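Local coordinates for Fe(2+) transporter FeoB (Methanocaldococcus jannaschii, PDB 2WJI), which probably transports ferrous iron across the cell membrane, driven by GTP, and is represented here by its nucleotide-binding G-domain, at residues E5-G10 against K53-P58; G10-G15 against G59-T64; N87-T92 against L113-M118. All blocks are in the same frame, centred on the assembly; numbering follows the deposited sequence.

Contact 1: residues E5-G10 against K53-P58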
loop_
_atom_site.group_PDB
_atom_site.type_symbol
_atom_site.label_atom_id
_atom_site.label_comp_id
_atom_site.label_asym_id
_atom_site.label_seq_id
_atom_site.Cartn_x
_atom_site.Cartn_y
_atom_site.Cartn_z
ATOM N N GLU A 5 9.215 9.744 2.815
ATOM C CA GLU A 5 9.299 8.717 1.773
ATOM C C GLU A 5 8.376 7.532 2.038
ATOM O O GLU A 5 8.440 6.913 3.104
ATOM C CB GLU A 5 10.743 8.246 1.580
ATOM C CG GLU A 5 11.688 9.373 1.196
ATOM C CD GLU A 5 12.659 8.964 0.107
ATOM O OE1 GLU A 5 13.736 9.591 0.001
ATOM O OE2 GLU A 5 12.339 8.016 -0.647
ATOM N N ILE A 6 7.533 7.224 1.051
ATOM C CA ILE A 6 6.498 6.201 1.162
ATOM C C ILE A 6 6.647 5.171 0.046
ATOM O O ILE A 6 6.863 5.542 -1.109
ATOM C CB ILE A 6 5.086 6.865 1.063
ATOM C CG1 ILE A 6 5.025 8.119 1.939
ATOM C CG2 ILE A 6 3.989 5.889 1.426
ATOM C CD1 ILE A 6 4.838 7.828 3.410
ATOM N N ALA A 7 6.544 3.884 0.385
ATOM C CA ALA A 7 6.568 2.818 -0.614
ATOM C C ALA A 7 5.253 2.056 -0.616
ATOM O O ALA A 7 4.721 1.747 0.448
ATOM C CB ALA A 7 7.722 1.848 -0.340
ATOM N N LEU A 8 4.742 1.761 -1.813
ATOM C CA LEU A 8 3.581 0.896 -1.987
ATOM C C LEU A 8 4.080 -0.518 -2.278
ATOM O O LEU A 8 4.959 -0.716 -3.125
ATOM C CB LEU A 8 2.720 1.378 -3.156
ATOM C CG LEU A 8 2.370 2.873 -3.168
ATOM C CD1 LEU A 8 1.511 3.233 -4.380
ATOM C CD2 LEU A 8 1.682 3.282 -1.871
ATOM N N ILE A 9 3.532 -1.501 -1.580
ATOM C CA ILE A 9 3.949 -2.879 -1.820
ATOM C C ILE A 9 2.762 -3.786 -1.625
ATOM O O ILE A 9 1.874 -3.489 -0.819
ATOM C CB ILE A 9 5.113 -3.304 -0.894
ATOM C CG1 ILE A 9 5.797 -4.575 -1.433
ATOM C CG2 ILE A 9 4.624 -3.510 0.535
ATOM C CD1 ILE A 9 7.033 -4.977 -0.655
ATOM N N GLY A 10 2.714 -4.867 -2.401
ATOM C CA GLY A 10 1.609 -5.807 -2.344
ATOM C C GLY A 10 1.646 -6.854 -3.457
ATOM O O GLY A 10 2.409 -6.737 -4.414
ATOM N N LYS A 53 6.598 11.611 -0.928
ATOM C CA LYS A 53 7.161 11.013 -2.126
ATOM C C LYS A 53 6.807 9.527 -2.153
ATOM O O LYS A 53 7.046 8.799 -1.188
ATOM C CB LYS A 53 8.683 11.215 -2.165
ATOM C CG LYS A 53 9.104 12.686 -2.150
ATOM C CD LYS A 53 10.591 12.844 -1.830
ATOM C CE LYS A 53 10.980 14.313 -1.692
ATOM N NZ LYS A 53 12.432 14.479 -1.402
ATOM N N VAL A 54 6.234 9.084 -3.265
ATOM C CA VAL A 54 5.701 7.732 -3.359
ATOM C C VAL A 54 6.465 6.907 -4.387
ATOM O O VAL A 54 6.722 7.364 -5.506
ATOM C CB VAL A 54 4.209 7.743 -3.728
ATOM C CG1 VAL A 54 3.634 6.326 -3.707
ATOM C CG2 VAL A 54 3.423 8.660 -2.789
ATOM N N VAL A 55 6.832 5.690 -3.996
ATOM C CA VAL A 55 7.424 4.735 -4.921
ATOM C C VAL A 55 6.582 3.463 -4.957
ATOM O O VAL A 55 6.186 2.937 -3.911
ATOM C CB VAL A 55 8.883 4.394 -4.547
ATOM C CG1 VAL A 55 8.941 3.758 -3.175
ATOM C CG2 VAL A 55 9.497 3.472 -5.584
ATOM N N ASP A 56 6.306 2.987 -6.169
ATOM C CA ASP A 56 5.476 1.815 -6.392
ATOM C C ASP A 56 6.419 0.645 -6.645
ATOM O O ASP A 56 7.081 0.595 -7.682
ATOM C CB ASP A 56 4.579 2.055 -7.606
ATOM C CG ASP A 56 3.439 1.042 -7.720
ATOM O OD1 ASP A 56 3.361 0.117 -6.885
ATOM O OD2 ASP A 56 2.612 1.179 -8.653
ATOM N N LEU A 57 6.498 -0.270 -5.685
ATOM C CA LEU A 57 7.399 -1.417 -5.781
ATOM C C LEU A 57 6.755 -2.548 -6.567
ATOM O O LEU A 57 5.516 -2.689 -6.579
ATOM C CB LEU A 57 7.824 -1.905 -4.388
ATOM C CG LEU A 57 8.630 -0.923 -3.526
ATOM C CD1 LEU A 57 8.767 -1.433 -2.091
ATOM C CD2 LEU A 57 10.006 -0.654 -4.130
ATOM N N PRO A 58 7.593 -3.359 -7.233
ATOM C CA PRO A 58 7.124 -4.484 -8.039
ATOM C C PRO A 58 6.265 -5.429 -7.211
ATOM O O PRO A 58 6.578 -5.680 -6.041
ATOM C CB PRO A 58 8.425 -5.188 -8.456
ATOM C CG PRO A 58 9.488 -4.139 -8.353
ATOM C CD PRO A 58 9.066 -3.243 -7.229
HETATM O O HOH W 1 4.772 -4.347 -4.419
#

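Contact 2: residues G10-G15 against G59-T64. With GNP (phosphoaminophosphonic acid-guanylate ester), chain C.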
loop_
_atom_site.group_PDB
_atom_site.type_symbol
_atom_site.label_atom_id
_atom_site.label_comp_id
_atom_site.label_asym_id
_atom_site.label_seq_id
_atom_site.Cartn_x
_atom_site.Cartn_y
_atom_site.Cartn_z
ATOM N N GLY A 10 2.714 -4.867 -2.401
ATOM C CA GLY A 10 1.609 -5.807 -2.344
ATOM C C GLY A 10 1.646 -6.854 -3.457
ATOM O O GLY A 10 2.409 -6.737 -4.414
ATOM N N ASN A 11 0.808 -7.872 -3.327
ATOM C CA ASN A 11 0.667 -8.924 -4.344
ATOM C C ASN A 11 0.374 -8.386 -5.745
ATOM O O ASN A 11 -0.215 -7.314 -5.900
ATOM C CB ASN A 11 -0.468 -9.876 -3.953
ATOM C CG ASN A 11 -0.150 -10.701 -2.725
ATOM O OD1 ASN A 11 0.957 -10.638 -2.182
ATOM N ND2 ASN A 11 -1.128 -11.476 -2.270
ATOM N N PRO A 12 0.790 -9.129 -6.778
ATOM C CA PRO A 12 0.316 -8.792 -8.126
ATOM C C PRO A 12 -1.190 -8.537 -8.167
ATOM O O PRO A 12 -1.974 -9.246 -7.522
ATOM C CB PRO A 12 0.631 -10.060 -8.922
ATOM C CG PRO A 12 1.846 -10.627 -8.241
ATOM C CD PRO A 12 1.722 -10.270 -6.778
ATOM N N ASN A 13 -1.584 -7.507 -8.910
ATOM C CA ASN A 13 -2.986 -7.296 -9.246
ATOM C C ASN A 13 -3.868 -6.733 -8.128
ATOM O O ASN A 13 -5.094 -6.723 -8.265
ATOM C CB ASN A 13 -3.592 -8.611 -9.770
ATOM C CG ASN A 13 -4.790 -8.378 -10.667
ATOM O OD1 ASN A 13 -4.726 -7.585 -11.608
ATOM N ND2 ASN A 13 -5.891 -9.080 -10.390
ATOM N N VAL A 14 -3.272 -6.265 -7.032
ATOM C CA VAL A 14 -4.079 -5.759 -5.912
ATOM C C VAL A 14 -4.586 -4.330 -6.085
ATOM O O VAL A 14 -5.495 -3.906 -5.365
ATOM C CB VAL A 14 -3.365 -5.864 -4.542
ATOM C CG1 VAL A 14 -3.105 -7.318 -4.201
ATOM C CG2 VAL A 14 -2.059 -5.046 -4.537
ATOM N N GLY A 15 -4.019 -3.600 -7.038
ATOM C CA GLY A 15 -4.401 -2.213 -7.254
ATOM C C GLY A 15 -3.302 -1.222 -6.905
ATOM O O GLY A 15 -3.564 -0.070 -6.542
ATOM N N GLY A 59 5.194 -5.933 -7.813
ATOM C CA GLY A 59 4.298 -6.863 -7.149
ATOM C C GLY A 59 5.019 -8.119 -6.705
ATOM O O GLY A 59 5.748 -8.747 -7.486
ATOM N N VAL A 60 4.821 -8.491 -5.445
ATOM C CA VAL A 60 5.465 -9.677 -4.893
ATOM C C VAL A 60 4.498 -10.430 -3.989
ATOM O O VAL A 60 3.574 -9.834 -3.426
ATOM C CB VAL A 60 6.738 -9.319 -4.099
ATOM C CG1 VAL A 60 7.829 -8.805 -5.042
ATOM C CG2 VAL A 60 6.430 -8.279 -3.021
ATOM N N TYR A 61 4.698 -11.739 -3.867
ATOM C CA TYR A 61 3.879 -12.555 -2.969
ATOM C C TYR A 61 4.571 -12.766 -1.625
ATOM O O TYR A 61 3.931 -13.115 -0.627
ATOM C CB TYR A 61 3.569 -13.913 -3.594
ATOM C CG TYR A 61 2.561 -13.875 -4.714
ATOM C CD1 TYR A 61 1.220 -13.605 -4.460
ATOM C CD2 TYR A 61 2.946 -14.124 -6.022
ATOM C CE1 TYR A 61 0.289 -13.581 -5.488
ATOM C CE2 TYR A 61 2.028 -14.097 -7.054
ATOM C CZ TYR A 61 0.703 -13.827 -6.783
ATOM O OH TYR A 61 -0.206 -13.803 -7.820
ATOM N N SER A 62 5.883 -12.558 -1.615
ATOM C CA SER A 62 6.686 -12.696 -0.406
ATOM C C SER A 62 8.021 -11.982 -0.585
ATOM O O SER A 62 8.297 -11.434 -1.653
ATOM C CB SER A 62 6.921 -14.172 -0.093
ATOM O OG SER A 62 7.495 -14.828 -1.206
ATOM N N LEU A 63 8.855 -11.996 0.451
ATOM C CA LEU A 63 10.160 -11.337 0.383
ATOM C C LEU A 63 11.346 -12.283 0.581
ATOM O O LEU A 63 12.353 -11.928 1.200
ATOM C CB LEU A 63 10.230 -10.164 1.354
ATOM C CG LEU A 63 9.288 -9.020 0.966
ATOM C CD1 LEU A 63 9.241 -7.935 2.024
ATOM C CD2 LEU A 63 9.676 -8.442 -0.386
ATOM N N THR A 64 11.226 -13.486 0.046
ATOM C CA THR A 64 12.366 -14.381 -0.025
ATOM C C THR A 64 13.161 -13.973 -1.257
ATOM O O THR A 64 12.879 -12.942 -1.860
ATOM C CB THR A 64 11.917 -15.841 -0.122
ATOM O OG1 THR A 64 11.130 -16.019 -1.306
ATOM C CG2 THR A 64 11.081 -16.207 1.097
HETATM P PG GNP C . 0.679 -5.353 -10.868
HETATM O O1G GNP C . 1.550 -4.141 -10.958
HETATM O O2G GNP C . 1.093 -6.316 -9.771
HETATM O O3G GNP C . 0.784 -5.922 -12.262
HETATM N N3B GNP C . -0.851 -4.935 -10.623
HETATM P PB GNP C . -1.408 -3.744 -9.708
HETATM O O1B GNP C . -1.245 -4.100 -8.285
HETATM O O2B GNP C . -0.760 -2.501 -10.127
HETATM O O3A GNP C . -2.917 -3.599 -9.968
HETATM P PA GNP C . -3.626 -2.525 -10.827
HETATM O O1A GNP C . -3.776 -1.283 -10.025
HETATM O O2A GNP C . -3.000 -2.378 -12.160
HETATM O "O5'" GNP C . -5.071 -3.089 -11.043
HETATM C "C5'" GNP C . -5.272 -4.493 -11.137
HETATM C "C4'" GNP C . -6.724 -4.782 -11.471
HETATM O "O4'" GNP C . -7.562 -4.624 -10.295
HETATM C "C3'" GNP C . -7.322 -3.878 -12.544
HETATM O "O3'" GNP C . -8.269 -4.615 -13.306
HETATM C "C2'" GNP C . -8.032 -2.824 -11.719
HETATM O "O2'" GNP C . -9.121 -2.255 -12.415
HETATM C "C1'" GNP C . -8.560 -3.675 -10.575
HETATM N N9 GNP C . -8.837 -2.866 -9.400
HETATM C C8 GNP C . -8.003 -1.935 -8.825
HETATM N N7 GNP C . -8.536 -1.353 -7.785
HETATM C C5 GNP C . -9.804 -1.923 -7.674
HETATM C C6 GNP C . -10.841 -1.689 -6.738
HETATM O O6 GNP C . -10.851 -0.895 -5.784
HETATM N N1 GNP C . -11.966 -2.481 -6.987
HETATM C C2 GNP C . -12.074 -3.389 -8.017
HETATM N N2 GNP C . -13.237 -4.062 -8.100
HETATM N N3 GNP C . -11.105 -3.619 -8.897
HETATM C C4 GNP C . -10.006 -2.854 -8.668
HETATM O O HOH W 2 -2.552 -11.941 -8.369
#

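Contact 3: residues N87-T92 against L113-M118. With GNP (phosphoaminophosphonic acid-guanylate ester), chain C.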
loop_
_atom_site.group_PDB
_atom_site.type_symbol
_atom_site.label_atom_id
_atom_site.label_comp_id
_atom_site.label_asym_id
_atom_site.label_seq_id
_atom_site.Cartn_x
_atom_site.Cartn_y
_atom_site.Cartn_z
ATOM N N ASN A 87 1.152 -1.271 2.746
ATOM C CA ASN A 87 0.927 -2.620 2.250
ATOM C C ASN A 87 -0.493 -2.705 1.700
ATOM O O ASN A 87 -1.481 -2.671 2.454
ATOM C CB ASN A 87 1.180 -3.644 3.364
ATOM C CG ASN A 87 0.970 -5.086 2.916
ATOM O OD1 ASN A 87 1.058 -5.426 1.727
ATOM N ND2 ASN A 87 0.696 -5.951 3.887
ATOM N N ILE A 88 -0.588 -2.775 0.376
ATOM C CA ILE A 88 -1.890 -2.828 -0.284
ATOM C C ILE A 88 -2.326 -4.274 -0.391
ATOM O O ILE A 88 -1.585 -5.121 -0.898
ATOM C CB ILE A 88 -1.847 -2.180 -1.676
ATOM C CG1 ILE A 88 -1.495 -0.693 -1.531
ATOM C CG2 ILE A 88 -3.190 -2.369 -2.391
ATOM C CD1 ILE A 88 -0.941 -0.057 -2.784
ATOM N N VAL A 89 -3.522 -4.555 0.110
ATOM C CA VAL A 89 -4.050 -5.909 0.140
ATOM C C VAL A 89 -5.438 -5.977 -0.503
ATOM O O VAL A 89 -6.213 -5.018 -0.441
ATOM C CB VAL A 89 -4.104 -6.447 1.588
ATOM C CG1 VAL A 89 -2.754 -6.254 2.276
ATOM C CG2 VAL A 89 -5.192 -5.761 2.370
ATOM N N ASP A 90 -5.734 -7.111 -1.132
ATOM C CA ASP A 90 -7.022 -7.324 -1.786
ATOM C C ASP A 90 -8.006 -7.850 -0.754
ATOM O O ASP A 90 -7.789 -8.910 -0.170
ATOM C CB ASP A 90 -6.857 -8.317 -2.944
ATOM C CG ASP A 90 -8.152 -8.550 -3.732
ATOM O OD1 ASP A 90 -9.240 -8.108 -3.297
ATOM O OD2 ASP A 90 -8.071 -9.197 -4.803
ATOM N N ALA A 91 -9.083 -7.098 -0.520
ATOM C CA ALA A 91 -10.095 -7.488 0.462
ATOM C C ALA A 91 -10.719 -8.843 0.148
ATOM O O ALA A 91 -11.237 -9.504 1.045
ATOM C CB ALA A 91 -11.179 -6.434 0.564
ATOM N N THR A 92 -10.680 -9.252 -1.119
ATOM C CA THR A 92 -11.292 -10.529 -1.511
ATOM C C THR A 92 -10.321 -11.713 -1.518
ATOM O O THR A 92 -10.692 -12.823 -1.908
ATOM C CB THR A 92 -11.999 -10.452 -2.886
ATOM O OG1 THR A 92 -11.024 -10.266 -3.921
ATOM C CG2 THR A 92 -13.013 -9.313 -2.902
ATOM N N LEU A 113 -1.811 -0.617 6.425
ATOM C CA LEU A 113 -2.514 -1.533 5.541
ATOM C C LEU A 113 -3.617 -0.813 4.767
ATOM O O LEU A 113 -4.527 -0.237 5.360
ATOM C CB LEU A 113 -3.105 -2.675 6.363
ATOM C CG LEU A 113 -2.893 -4.086 5.820
ATOM C CD1 LEU A 113 -1.442 -4.258 5.441
ATOM C CD2 LEU A 113 -3.302 -5.122 6.855
ATOM N N ALA A 114 -3.515 -0.832 3.443
ATOM C CA ALA A 114 -4.563 -0.319 2.578
ATOM C C ALA A 114 -5.342 -1.500 2.009
ATOM O O ALA A 114 -4.822 -2.278 1.207
ATOM C CB ALA A 114 -3.969 0.538 1.467
ATOM N N LEU A 115 -6.596 -1.611 2.436
ATOM C CA LEU A 115 -7.452 -2.746 2.128
ATOM C C LEU A 115 -8.342 -2.382 0.948
ATOM O O LEU A 115 -9.389 -1.739 1.107
ATOM C CB LEU A 115 -8.282 -3.089 3.364
ATOM C CG LEU A 115 -9.210 -4.299 3.354
ATOM C CD1 LEU A 115 -8.426 -5.597 3.250
ATOM C CD2 LEU A 115 -10.047 -4.280 4.617
ATOM N N ASN A 116 -7.889 -2.773 -0.236
ATOM C CA ASN A 116 -8.488 -2.367 -1.492
ATOM C C ASN A 116 -9.576 -3.320 -1.993
ATOM O O ASN A 116 -9.755 -4.420 -1.469
ATOM C CB ASN A 116 -7.393 -2.213 -2.550
ATOM C CG ASN A 116 -7.821 -1.332 -3.706
ATOM O OD1 ASN A 116 -8.642 -0.435 -3.538
ATOM N ND2 ASN A 116 -7.254 -1.574 -4.885
ATOM N N LYS A 117 -10.304 -2.870 -3.011
ATOM C CA LYS A 117 -11.355 -3.651 -3.647
ATOM C C LYS A 117 -12.511 -3.950 -2.693
ATOM O O LYS A 117 -13.122 -5.015 -2.762
ATOM C CB LYS A 117 -10.784 -4.941 -4.252
ATOM C CG LYS A 117 -9.619 -4.691 -5.209
ATOM C CD LYS A 117 -9.265 -5.949 -6.012
ATOM C CE LYS A 117 -8.182 -5.640 -7.035
ATOM N NZ LYS A 117 -7.950 -6.766 -7.986
ATOM N N MET A 118 -12.818 -2.999 -1.811
ATOM C CA MET A 118 -13.908 -3.192 -0.859
ATOM C C MET A 118 -15.231 -3.304 -1.591
ATOM O O MET A 118 -16.157 -3.967 -1.122
ATOM C CB MET A 118 -13.966 -2.051 0.165
ATOM C CG MET A 118 -12.824 -2.046 1.175
ATOM S SD MET A 118 -12.912 -3.384 2.387
ATOM C CE MET A 118 -14.321 -2.855 3.366
HETATM P PG GNP C . 0.679 -5.353 -10.868
HETATM O O1G GNP C . 1.550 -4.141 -10.958
HETATM O O2G GNP C . 1.093 -6.316 -9.771
HETATM O O3G GNP C . 0.784 -5.922 -12.262
HETATM N N3B GNP C . -0.851 -4.935 -10.623
HETATM P PB GNP C . -1.408 -3.744 -9.708
HETATM O O1B GNP C . -1.245 -4.100 -8.285
HETATM O O2B GNP C . -0.760 -2.501 -10.127
HETATM O O3A GNP C . -2.917 -3.599 -9.968
HETATM P PA GNP C . -3.626 -2.525 -10.827
HETATM O O1A GNP C . -3.776 -1.283 -10.025
HETATM O O2A GNP C . -3.000 -2.378 -12.160
HETATM O "O5'" GNP C . -5.071 -3.089 -11.043
HETATM C "C5'" GNP C . -5.272 -4.493 -11.137
HETATM C "C4'" GNP C . -6.724 -4.782 -11.471
HETATM O "O4'" GNP C . -7.562 -4.624 -10.295
HETATM C "C3'" GNP C . -7.322 -3.878 -12.544
HETATM O "O3'" GNP C . -8.269 -4.615 -13.306
HETATM C "C2'" GNP C . -8.032 -2.824 -11.719
HETATM O "O2'" GNP C . -9.121 -2.255 -12.415
HETATM C "C1'" GNP C . -8.560 -3.675 -10.575
HETATM N N9 GNP C . -8.837 -2.866 -9.400
HETATM C C8 GNP C . -8.003 -1.935 -8.825
HETATM N N7 GNP C . -8.536 -1.353 -7.785
HETATM C C5 GNP C . -9.804 -1.923 -7.674
HETATM C C6 GNP C . -10.841 -1.689 -6.738
HETATM O O6 GNP C . -10.851 -0.895 -5.784
HETATM N N1 GNP C . -11.966 -2.481 -6.987
HETATM C C2 GNP C . -12.074 -3.389 -8.017
HETATM N N2 GNP C . -13.237 -4.062 -8.100
HETATM N N3 GNP C . -11.105 -3.619 -8.897
HETATM C C4 GNP C . -10.006 -2.854 -8.668
HETATM O O HOH W 3 -8.935 -9.056 -7.483
#

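Contact 1: residues E5-G10 against K53-P58
I6 and K53 begin the pairing of two parallel strands, 3-9 and 50-56, in the central sheet of this P-loop G-domain. I6 N gives its hydrogen to K53 O at 2.8 Å, and I6 O then takes V55 N. Two residues further on, L8 N points almost straight at V55 O (2.8 Å, 170° at the hydrogen), and L8 O accepts from L57 N at 3.0 Å. I6 and L8 thus spend both backbone polar atoms on 53-58, while A7 and I9 turn theirs to strand 84-90 on the other edge. The carbonyls of I6 and V55 each carry a second, weaker load: V54 CA and A7 CA set C-H groups against them.

The side chains fall on two faces. On the one with A7 and V55, A7 CB meets V55 CG1 at 3.6 Å, that methyl being tucked between the backbone N and carbonyl carbon of V55 (chi1 61°); L57 CD1 closes on A7 CB from further along, and Y76 of helix 68-80 lies over this side. On the other, L8 lays CG and CD1 obliquely across V54 CG1 (3.7 Å from CG), with F20 of helix 16-24 against both residues. With an alanine here in place of L8, V54 CG1 and F20 would probably lose the branched end that packs against them. D56 also belongs to this face, its side chain about 5 Å from the bound magnesium at nearest atoms. Past the last strand pair a water takes over: it accepts from G10 N at 2.9 Å and lies 2.8 Å from P58 O, to which it can donate.

Contact 2: residues G10-G15 against G59-T64
The phosphate-binding P-loop, G10-G15, leans here on the start of the segment that follows D56, L57 and P58, with G59 and V60 against G10 and Y61 against P12. One direct backbone hydrogen bond joins the two: V60 N to G10 O, 3.2 Å, with the donor well above the carbonyl plane. G59 CA brings a C-H to the same oxygen, and N11 CA does likewise to V60 O, so the two backbones are held close at N11-V60 and P12-G59. A side chain on G59 would point at the loop, coming tight against P12 CA and clashing with the gamma-phosphate oxygen O2G of GNP; glycine lets the chain pass.

The aromatic contact is a CH-pi one. P12 CD sits over the centre of one face of the Y61 ring, 3.7 Å from the centroid and 12° off the normal, while P12 CG lies over the CE2-CZ side at 3.7 Å. Y61 has CG anti to its carbonyl carbon (chi1 -73°), which brings the ring back beside the loop, and the N11 and Y61 side chains cross at about a right angle, their planes 53° apart. At the far end of the ring a water joins Y61 OH to P12 O, to which it donates at 2.9 Å.

The loop also faces the nucleotide. Within the type II beta turn N11-V14, N13 N donates to O2G of GNP at 3.1 Å; just past it, G15 N donates to O1B at 3.1 Å, with a weak second bond to O3A. K16 NZ donates to N11 O. Backbone amides wrapped round the phosphates ahead of a helix, G15 being its N-cap, are the signature of the Walker A motif.

Contact 3: residues N87-T92 against L113-M118
D90 and K117 meet obliquely beside the nucleotide: K117 CD lies 3.5 Å from D90 OD1, with the rest of the carboxylate alongside. The charged ends stay 4.0 Å apart, K117 NZ to D90 OD2, and a water spans them, donating to D90 OD2 and accepting from K117 NZ. From CG outward the lysine chain is extended, which lays its methylenes over a face of the guanine and carries its NZ to the ribose oxygen O4' of GNP at 3.2 Å; NZ also donates to N13 O of the P-loop. N116, its CG anti to the backbone N (chi1 -159°), sets its amide near the base, ND2 3.2 Å from GNP N7, and is itself fixed by V14 O at ND2 and the A146 amide at OD1.

D90 is steadied from behind. Its OD1 accepts T92 N and T92 OG1, both from one face of the carboxylate plane, and the first of these makes an Asx turn. N116 to M118 belong to the guanine-recognising N-K-x-D motif of G proteins, which D119, also bonded to GNP, completes; strands 111-116 and 84-90 are the two parallel strands of a beta-alpha-beta unit, with helix 94-106 as the crossover.

Behind the motif, the strands exchange backbone bonds: N87 O takes A114 N, V89 N gives to A114 O at 2.8 Å, V89 O takes N116 N, and A91 N gives to N116 O at 2.9 Å. On the face that carries V89 and L115, V89 CG2 presses on L115 CD1 at 3.4 Å, tighter than usual, while V89 CG1 touches L113 CD1, the two side chains crossing at about a right angle. A91 CB rests against L115 CD1 and M118 SD, with A121 of helix 118-123 beyond.

Contacts 1 and 3 are both parallel strand pairs in the buried sheet, and strands 3-9 and 84-90 are neighbours in it, so I9 O probably bonds I88 N between the two. Contact 2 has no strands and is only partly buried; it shares G10 with contact 1 and continues both of that contact's chains as loops. Contact 1 is backbone bonding with aliphatic packing; contact 2 rests on one cross-bond, a proline CH-pi contact on a tyrosine ring and phosphate-binding amides; contact 3 adds polar side chains at the base and ribose. Contacts 2 and 3 touch different portions of GNP, and side chains of 113-118 reach back to carbonyls of 10-15.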